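Local coordinates for putative hydrolase (Chloroflexus aurantiacus J-10-fl, PDB 3CMN), which is a putative hydrolase that probably cleaves peptide bonds using a metal ion, although no metal is bound in this apoenzyme, at residues R50-S55 against W180-E185; L139-L144 against G154-V159. All blocks are in the same frame, centred on the assembly; numbering follows the deposited sequence.

Interaction 1 (R50-S55 against W180-E185); sequences RMVALS and WITLHE
T182 pushes its methyl CG2 into the surface of the neighbouring helix, where M51, V52 and S55 receive it. With OG1 beside the backbone N (chi1 -63°), CG2 is left anti to that N and points across the interface, 3.6 Å from the carbonyl O of M51 and 3.7 Å from V52 CG1, with S55 OG at a similar distance. The other branch, OG1, sits beside CB and SD of M51; its hydrogen bond is made within its own helix, to the carbonyl of R178. The M51 side chain crosses T182 at about a right angle and then runs on, extended, along helix 174-193, touching E175, R178 and L179. One turn further on, S55 faces L183, whose methyl CD2 comes 3.0 Å from S55 OG, so short that the exact placing of one of the two groups is doubtful. That hydroxyl is turned back on its own helix and donates to M51 O, 2.9 Å away, while S55 N reaches the same carbonyl from the opposite face of its plane. Two donors thus grip M51 O, and the buried hydroxyl is satisfied without a partner on helix 174-193. L183 also packs against M272 of helix 248-279. The axes of segments 50-55 and 180-185, parts of helices 41-63 and 174-193, approach to 9.4 Å and cross at -49°; the touching residues are few and all buried. This oblique helix-helix crossing in a mainly helical fold joins helix 41-63 to the helix carrying H184, E185 and H188, an HExxH pattern consistent with a zincin metal site, with no metal bound here.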
ATOM      1  N   ARG A  50      17.776   7.613  -8.863  1.00 34.56           N
ATOM      2  CA  ARG A  50      18.396   8.546  -7.940  1.00 33.08           C
ATOM      3  C   ARG A  50      17.447   8.951  -6.820  1.00 32.27           C
ATOM      4  O   ARG A  50      17.889   9.218  -5.708  1.00 33.70           O
ATOM      5  CB  ARG A  50      18.915   9.784  -8.674  1.00 33.16           C
ATOM      6  CG  ARG A  50      17.831  10.680  -9.231  1.00 34.71           C
ATOM      7  CD  ARG A  50      18.356  12.078  -9.492  1.00 34.39           C
ATOM      8  NE  ARG A  50      17.261  13.031  -9.411  1.00 35.43           N
ATOM      9  CZ  ARG A  50      16.537  13.417 -10.449  1.00 34.39           C
ATOM     10  NH1 ARG A  50      16.807  12.946 -11.655  1.00 34.27           N
ATOM     11  NH2 ARG A  50      15.507  14.230 -10.274  1.00 32.15           N
ATOM     12  N   MET A  51      16.143   9.005  -7.089  1.00 31.54           N
ATOM     13  CA  MET A  51      15.206   9.373  -6.027  1.00 30.87           C
ATOM     14  C   MET A  51      15.148   8.283  -4.935  1.00 33.19           C
ATOM     15  O   MET A  51      14.886   8.590  -3.772  1.00 34.35           O
ATOM     16  CB  MET A  51      13.793   9.638  -6.586  1.00 29.79           C
ATOM     17  CG  MET A  51      13.693  10.777  -7.606  1.00 26.28           C
ATOM     18  SD  MET A  51      12.011  11.142  -8.041  1.00 22.70           S
ATOM     19  CE  MET A  51      12.160  12.848  -8.598  1.00 26.45           C
ATOM     20  N   VAL A  52      15.381   7.020  -5.302  1.00 34.23           N
ATOM     21  CA  VAL A  52      15.374   5.942  -4.314  1.00 36.11           C
ATOM     22  C   VAL A  52      16.722   5.912  -3.573  1.00 37.02           C
ATOM     23  O   VAL A  52      16.771   5.601  -2.385  1.00 37.48           O
ATOM     24  CB  VAL A  52      15.122   4.518  -4.937  1.00 36.74           C
ATOM     25  CG1 VAL A  52      13.799   4.470  -5.682  1.00 35.86           C
ATOM     26  CG2 VAL A  52      16.251   4.129  -5.844  1.00 40.07           C
ATOM     27  N   ALA A  53      17.807   6.248  -4.274  1.00 36.88           N
ATOM     28  CA  ALA A  53      19.143   6.267  -3.669  1.00 36.98           C
ATOM     29  C   ALA A  53      19.169   7.263  -2.523  1.00 37.13           C
ATOM     30  O   ALA A  53      19.835   7.058  -1.510  1.00 38.57           O
ATOM     31  CB  ALA A  53      20.187   6.647  -4.703  1.00 37.42           C
ATOM     32  N   LEU A  54      18.426   8.346  -2.698  1.00 36.34           N
ATOM     33  CA  LEU A  54      18.318   9.387  -1.699  1.00 36.51           C
ATOM     34  C   LEU A  54      17.342   8.950  -0.601  1.00 38.32           C
ATOM     35  O   LEU A  54      17.634   9.021   0.604  1.00 38.13           O
ATOM     36  CB  LEU A  54      17.774  10.652  -2.356  1.00 36.73           C
ATOM     37  CG  LEU A  54      17.514  11.811  -1.393  1.00 37.95           C
ATOM     38  CD1 LEU A  54      18.840  12.480  -1.124  1.00 39.71           C
ATOM     39  CD2 LEU A  54      16.516  12.819  -1.975  1.00 36.88           C
ATOM     40  N   SER A  55      16.167   8.510  -1.049  1.00 38.92           N
ATOM     41  CA  SER A  55      15.087   8.085  -0.176  1.00 38.78           C
ATOM     42  C   SER A  55      15.406   7.046   0.876  1.00 37.81           C
ATOM     43  O   SER A  55      15.178   7.292   2.055  1.00 36.77           O
ATOM     44  CB  SER A  55      13.908   7.587  -1.013  1.00 39.12           C
ATOM     45  OG  SER A  55      13.138   8.675  -1.477  1.00 39.48           O
ATOM     46  N   TRP A 180       7.753  12.640  -4.324  1.00 31.90           N
ATOM     47  CA  TRP A 180       6.725  12.415  -3.323  1.00 34.53           C
ATOM     48  C   TRP A 180       6.323  10.938  -3.378  1.00 35.16           C
ATOM     49  O   TRP A 180       6.204  10.274  -2.350  1.00 35.64           O
ATOM     50  CB  TRP A 180       5.505  13.293  -3.612  1.00 34.80           C
ATOM     51  CG  TRP A 180       4.368  13.085  -2.650  1.00 37.84           C
ATOM     52  CD1 TRP A 180       4.203  13.686  -1.437  1.00 38.32           C
ATOM     53  CD2 TRP A 180       3.251  12.192  -2.807  1.00 39.84           C
ATOM     54  NE1 TRP A 180       3.057  13.229  -0.831  1.00 39.13           N
ATOM     55  CE2 TRP A 180       2.453  12.311  -1.648  1.00 40.02           C
ATOM     56  CE3 TRP A 180       2.851  11.302  -3.815  1.00 41.49           C
ATOM     57  CZ2 TRP A 180       1.275  11.574  -1.463  1.00 41.78           C
ATOM     58  CZ3 TRP A 180       1.676  10.568  -3.631  1.00 42.32           C
ATOM     59  CH2 TRP A 180       0.905  10.712  -2.462  1.00 42.71           C
ATOM     60  N   ILE A 181       6.128  10.442  -4.593  1.00 34.43           N
ATOM     61  CA  ILE A 181       5.743   9.059  -4.836  1.00 34.37           C
ATOM     62  C   ILE A 181       6.823   8.079  -4.421  1.00 34.12           C
ATOM     63  O   ILE A 181       6.541   7.033  -3.843  1.00 35.59           O
ATOM     64  CB  ILE A 181       5.397   8.857  -6.326  1.00 35.23           C
ATOM     65  CG1 ILE A 181       3.997   9.418  -6.581  1.00 36.40           C
ATOM     66  CG2 ILE A 181       5.471   7.387  -6.707  1.00 35.97           C
ATOM     67  CD1 ILE A 181       3.612   9.445  -8.020  1.00 36.95           C
ATOM     68  N   THR A 182       8.065   8.415  -4.721  1.00 33.35           N
ATOM     69  CA  THR A 182       9.171   7.556  -4.357  1.00 32.95           C
ATOM     70  C   THR A 182       9.272   7.455  -2.837  1.00 34.76           C
ATOM     71  O   THR A 182       9.467   6.374  -2.291  1.00 35.26           O
ATOM     72  CB  THR A 182      10.484   8.092  -4.947  1.00 32.12           C
ATOM     73  OG1 THR A 182      10.395   8.071  -6.380  1.00 30.02           O
ATOM     74  CG2 THR A 182      11.663   7.253  -4.488  1.00 27.98           C
ATOM     75  N   LEU A 183       9.122   8.589  -2.159  1.00 36.37           N
ATOM     76  CA  LEU A 183       9.191   8.634  -0.704  1.00 36.65           C
ATOM     77  C   LEU A 183       8.071   7.801  -0.097  1.00 36.19           C
ATOM     78  O   LEU A 183       8.261   7.063   0.863  1.00 33.99           O
ATOM     79  CB  LEU A 183       9.075  10.076  -0.222  1.00 37.96           C
ATOM     80  CG  LEU A 183      10.294  10.958  -0.458  1.00 39.00           C
ATOM     81  CD1 LEU A 183       9.972  12.387  -0.061  1.00 38.31           C
ATOM     82  CD2 LEU A 183      11.471  10.413   0.344  1.00 40.54           C
ATOM     83  N   HIS A 184       6.889   7.941  -0.668  1.00 36.58           N
ATOM     84  CA  HIS A 184       5.737   7.204  -0.206  1.00 37.89           C
ATOM     85  C   HIS A 184       6.000   5.695  -0.410  1.00 38.04           C
ATOM     86  O   HIS A 184       5.745   4.875   0.464  1.00 37.75           O
ATOM     87  CB  HIS A 184       4.531   7.690  -1.000  1.00 40.38           C
ATOM     88  CG  HIS A 184       3.254   7.009  -0.643  1.00 43.66           C
ATOM     89  ND1 HIS A 184       2.529   6.272  -1.556  1.00 45.57           N
ATOM     90  CD2 HIS A 184       2.564   6.956   0.519  1.00 45.20           C
ATOM     91  CE1 HIS A 184       1.447   5.796  -0.971  1.00 47.48           C
ATOM     92  NE2 HIS A 184       1.442   6.196   0.287  1.00 47.94           N
ATOM     93  N   GLU A 185       6.555   5.357  -1.562  1.00 38.08           N
ATOM     94  CA  GLU A 185       6.870   3.983  -1.928  1.00 38.66           C
ATOM     95  C   GLU A 185       7.903   3.349  -0.987  1.00 37.54           C
ATOM     96  O   GLU A 185       7.736   2.215  -0.514  1.00 37.65           O
ATOM     97  CB  GLU A 185       7.436   3.965  -3.349  1.00 42.03           C
ATOM     98  CG  GLU A 185       7.127   2.747  -4.151  1.00 48.26           C
ATOM     99  CD  GLU A 185       5.795   2.863  -4.848  1.00 51.69           C
ATOM    100  OE1 GLU A 185       4.759   2.872  -4.143  1.00 52.11           O
ATOM    101  OE2 GLU A 185       5.794   2.952  -6.100  1.00 53.09           O
TER

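Interaction 2 (L139-L144 against G154-V159); sequences LGQYDL and GSLYFV
A single antiparallel bridge between a type I beta turn, G140 to D143, and strand 155-158 fastens a loop beside the helix that carries the HExxH pattern. G140 and F158 are the bridged pair, and V159 N donates to L139 O at 2.9 Å. The turn is tied internally by D143, whose OD1 takes L139 N nearly along the C-O axis at 2.7 Å and G140 N from above the carboxylate plane at 3.2 Å. Beyond the bridge, Q141 lies over one face of the Y157 ring in a CH-pi contact: its CG is 3.6 Å from the ring centroid, displaced a little toward the rim. Y157 reaches this position because its CG stands between the backbone N and the carbonyl carbon (chi1 65°), bringing the ring back over the turn. The bend of Q141 at chi2 swings its amide along the same ring, the two planes 42° apart, and sets OE1 3.2 Å from Y157 CD2. On the other side of Q141, the methyl CD2 of L156 meets the edge of the Y142 ring, 3.7 Å from CE1. A water donates to G140 O and also bonds Y157 OH at 3.1 Å, linking the phenol to the turn's backbone. Y157 further stacks on F77 and meets W82. Without the ring, as with an alanine in place of Y157, Q141 CG would probably lose its aromatic face and the water its phenol partner, leaving the glutamine freer to turn. The chemistry implies that backbone and carboxylate bonds set the turn's path, while the tyrosine face and bridging water hold Q141 and the G140 carbonyl against the strand.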
ATOM      1  N   LEU A 139      -0.483   3.408  -9.088  1.00 30.02           N
ATOM      2  CA  LEU A 139       0.681   4.244  -9.317  1.00 31.22           C
ATOM      3  C   LEU A 139       1.987   3.533  -8.994  1.00 30.54           C
ATOM      4  O   LEU A 139       2.990   3.761  -9.656  1.00 29.33           O
ATOM      5  CB  LEU A 139       0.554   5.533  -8.495  1.00 31.31           C
ATOM      6  CG  LEU A 139      -0.104   6.809  -9.069  1.00 33.57           C
ATOM      7  CD1 LEU A 139      -1.078   6.523 -10.200  1.00 31.05           C
ATOM      8  CD2 LEU A 139      -0.788   7.535  -7.913  1.00 31.89           C
ATOM      9  N   GLY A 140       1.971   2.657  -7.997  1.00 31.56           N
ATOM     10  CA  GLY A 140       3.190   1.951  -7.635  1.00 34.00           C
ATOM     11  C   GLY A 140       3.047   0.689  -6.797  1.00 34.83           C
ATOM     12  O   GLY A 140       1.951   0.188  -6.567  1.00 34.72           O
ATOM     13  N   GLN A 141       4.187   0.195  -6.329  1.00 35.54           N
ATOM     14  CA  GLN A 141       4.282  -1.024  -5.538  1.00 36.91           C
ATOM     15  C   GLN A 141       3.306  -1.309  -4.397  1.00 36.97           C
ATOM     16  O   GLN A 141       2.758  -2.408  -4.314  1.00 39.16           O
ATOM     17  CB  GLN A 141       5.698  -1.154  -4.978  1.00 37.61           C
ATOM     18  CG  GLN A 141       6.724  -1.613  -5.987  1.00 40.65           C
ATOM     19  CD  GLN A 141       7.360  -2.942  -5.611  1.00 38.71           C
ATOM     20  OE1 GLN A 141       8.130  -3.503  -6.375  1.00 40.54           O
ATOM     21  NE2 GLN A 141       7.038  -3.444  -4.429  1.00 40.46           N
ATOM     22  N   TYR A 142       3.092  -0.345  -3.516  1.00 35.69           N
ATOM     23  CA  TYR A 142       2.234  -0.587  -2.359  1.00 34.20           C
ATOM     24  C   TYR A 142       0.855   0.051  -2.348  1.00 34.56           C
ATOM     25  O   TYR A 142       0.388   0.501  -1.310  1.00 35.32           O
ATOM     26  CB  TYR A 142       2.996  -0.191  -1.086  1.00 32.08           C
ATOM     27  CG  TYR A 142       4.289  -0.971  -0.910  1.00 30.00           C
ATOM     28  CD1 TYR A 142       5.470  -0.567  -1.538  1.00 30.07           C
ATOM     29  CD2 TYR A 142       4.306  -2.166  -0.188  1.00 29.84           C
ATOM     30  CE1 TYR A 142       6.632  -1.341  -1.458  1.00 30.47           C
ATOM     31  CE2 TYR A 142       5.454  -2.945  -0.099  1.00 30.10           C
ATOM     32  CZ  TYR A 142       6.611  -2.534  -0.736  1.00 31.75           C
ATOM     33  OH  TYR A 142       7.722  -3.343  -0.672  1.00 33.13           O
ATOM     34  N   ASP A 143       0.190   0.082  -3.493  1.00 34.89           N
ATOM     35  CA  ASP A 143      -1.134   0.687  -3.548  1.00 35.90           C
ATOM     36  C   ASP A 143      -2.201  -0.285  -3.095  1.00 35.98           C
ATOM     37  O   ASP A 143      -3.243   0.111  -2.567  1.00 36.05           O
ATOM     38  CB  ASP A 143      -1.440   1.167  -4.966  1.00 37.33           C
ATOM     39  CG  ASP A 143      -0.645   2.404  -5.344  1.00 40.05           C
ATOM     40  OD1 ASP A 143      -0.845   2.903  -6.463  1.00 40.81           O
ATOM     41  OD2 ASP A 143       0.171   2.881  -4.522  1.00 41.91           O
ATOM     42  N   LEU A 144      -1.924  -1.567  -3.294  1.00 35.38           N
ATOM     43  CA  LEU A 144      -2.857  -2.615  -2.924  1.00 35.48           C
ATOM     44  C   LEU A 144      -2.251  -3.486  -1.822  1.00 35.96           C
ATOM     45  O   LEU A 144      -1.298  -4.221  -2.048  1.00 35.53           O
ATOM     46  CB  LEU A 144      -3.188  -3.446  -4.160  1.00 35.11           C
ATOM     47  CG  LEU A 144      -3.627  -2.620  -5.380  1.00 35.32           C
ATOM     48  CD1 LEU A 144      -3.824  -3.540  -6.570  1.00 34.39           C
ATOM     49  CD2 LEU A 144      -4.915  -1.861  -5.063  1.00 35.83           C
ATOM     50  N   GLY A 154      14.136  -5.708  -2.403  1.00 43.75           N
ATOM     51  CA  GLY A 154      15.262  -5.394  -3.265  1.00 42.14           C
ATOM     52  C   GLY A 154      14.959  -4.539  -4.482  1.00 40.41           C
ATOM     53  O   GLY A 154      15.870  -4.162  -5.219  1.00 41.67           O
ATOM     54  N   SER A 155      13.689  -4.225  -4.708  1.00 38.41           N
ATOM     55  CA  SER A 155      13.328  -3.424  -5.870  1.00 36.14           C
ATOM     56  C   SER A 155      12.011  -2.698  -5.698  1.00 33.98           C
ATOM     57  O   SER A 155      11.249  -3.000  -4.795  1.00 33.43           O
ATOM     58  CB  SER A 155      13.235  -4.326  -7.099  1.00 37.47           C
ATOM     59  OG  SER A 155      12.194  -5.272  -6.931  1.00 38.82           O
ATOM     60  N   LEU A 156      11.756  -1.726  -6.568  1.00 31.67           N
ATOM     61  CA  LEU A 156      10.507  -0.975  -6.548  1.00 30.48           C
ATOM     62  C   LEU A 156      10.120  -0.680  -7.986  1.00 27.44           C
ATOM     63  O   LEU A 156      10.987  -0.524  -8.844  1.00 26.38           O
ATOM     64  CB  LEU A 156      10.671   0.344  -5.783  1.00 31.14           C
ATOM     65  CG  LEU A 156      10.738   0.283  -4.253  1.00 33.03           C
ATOM     66  CD1 LEU A 156      11.048   1.664  -3.702  1.00 33.09           C
ATOM     67  CD2 LEU A 156       9.406  -0.209  -3.692  1.00 32.38           C
ATOM     68  N   TYR A 157       8.819  -0.634  -8.258  1.00 25.94           N
ATOM     69  CA  TYR A 157       8.353  -0.309  -9.605  1.00 24.11           C
ATOM     70  C   TYR A 157       7.414   0.871  -9.530  1.00 22.42           C
ATOM     71  O   TYR A 157       6.811   1.136  -8.495  1.00 20.62           O
ATOM     72  CB  TYR A 157       7.672  -1.509 -10.300  1.00 25.60           C
ATOM     73  CG  TYR A 157       6.375  -2.016  -9.680  1.00 28.02           C
ATOM     74  CD1 TYR A 157       5.194  -1.264  -9.750  1.00 26.72           C
ATOM     75  CD2 TYR A 157       6.324  -3.271  -9.054  1.00 27.51           C
ATOM     76  CE1 TYR A 157       3.993  -1.748  -9.212  1.00 29.33           C
ATOM     77  CE2 TYR A 157       5.122  -3.767  -8.515  1.00 28.24           C
ATOM     78  CZ  TYR A 157       3.965  -3.001  -8.595  1.00 28.89           C
ATOM     79  OH  TYR A 157       2.788  -3.464  -8.037  1.00 33.45           O
ATOM     80  N   PHE A 158       7.316   1.589 -10.637  1.00 23.48           N
ATOM     81  CA  PHE A 158       6.463   2.757 -10.733  1.00 23.00           C
ATOM     82  C   PHE A 158       5.720   2.643 -12.049  1.00 23.56           C
ATOM     83  O   PHE A 158       6.329   2.374 -13.076  1.00 24.93           O
ATOM     84  CB  PHE A 158       7.320   4.035 -10.717  1.00 21.32           C
ATOM     85  CG  PHE A 158       8.244   4.132  -9.523  1.00 21.88           C
ATOM     86  CD1 PHE A 158       9.456   3.457  -9.502  1.00 21.77           C
ATOM     87  CD2 PHE A 158       7.873   4.867  -8.396  1.00 21.62           C
ATOM     88  CE1 PHE A 158      10.290   3.508  -8.373  1.00 22.51           C
ATOM     89  CE2 PHE A 158       8.693   4.925  -7.263  1.00 19.85           C
ATOM     90  CZ  PHE A 158       9.906   4.242  -7.253  1.00 21.20           C
ATOM     91  N   VAL A 159       4.411   2.781 -12.007  1.00 24.89           N
ATOM     92  CA  VAL A 159       3.654   2.790 -13.253  1.00 27.03           C
ATOM     93  C   VAL A 159       3.569   4.200 -13.826  1.00 27.22           C
ATOM     94  O   VAL A 159       2.565   4.870 -13.678  1.00 28.10           O
ATOM     95  CB  VAL A 159       2.242   2.210 -13.059  1.00 25.91           C
ATOM     96  CG1 VAL A 159       1.603   1.901 -14.404  1.00 20.00           C
ATOM     97  CG2 VAL A 159       2.293   0.965 -12.186  1.00 20.00           C
TER
HETATM   98  O   HOH W   1       0.316  -1.925  -6.852  1.00 33.76           O

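Interaction 1 is a fully buried crossing of two helices, whereas interaction 2, nested within the chain loop that interaction 1 closes, is partly buried and joins an irregular turn to a short strand. Their chemistry differs accordingly: methyl, thioether and hydroxyl groups fill the first, with polar atoms satisfied inside each helix; the second combines a cross-segment backbone bond with an aromatic face and a water. E185 connects them, its OE2 lying 3.2 Å from Q141 N in a weak, probable hydrogen bond. F158 also bridges the two, packing on T182 and E185. Both meet at helix 174-193, which carries the presumed metal site: 50-55 packs on T182 and L183, while the strand and turn lie by E185.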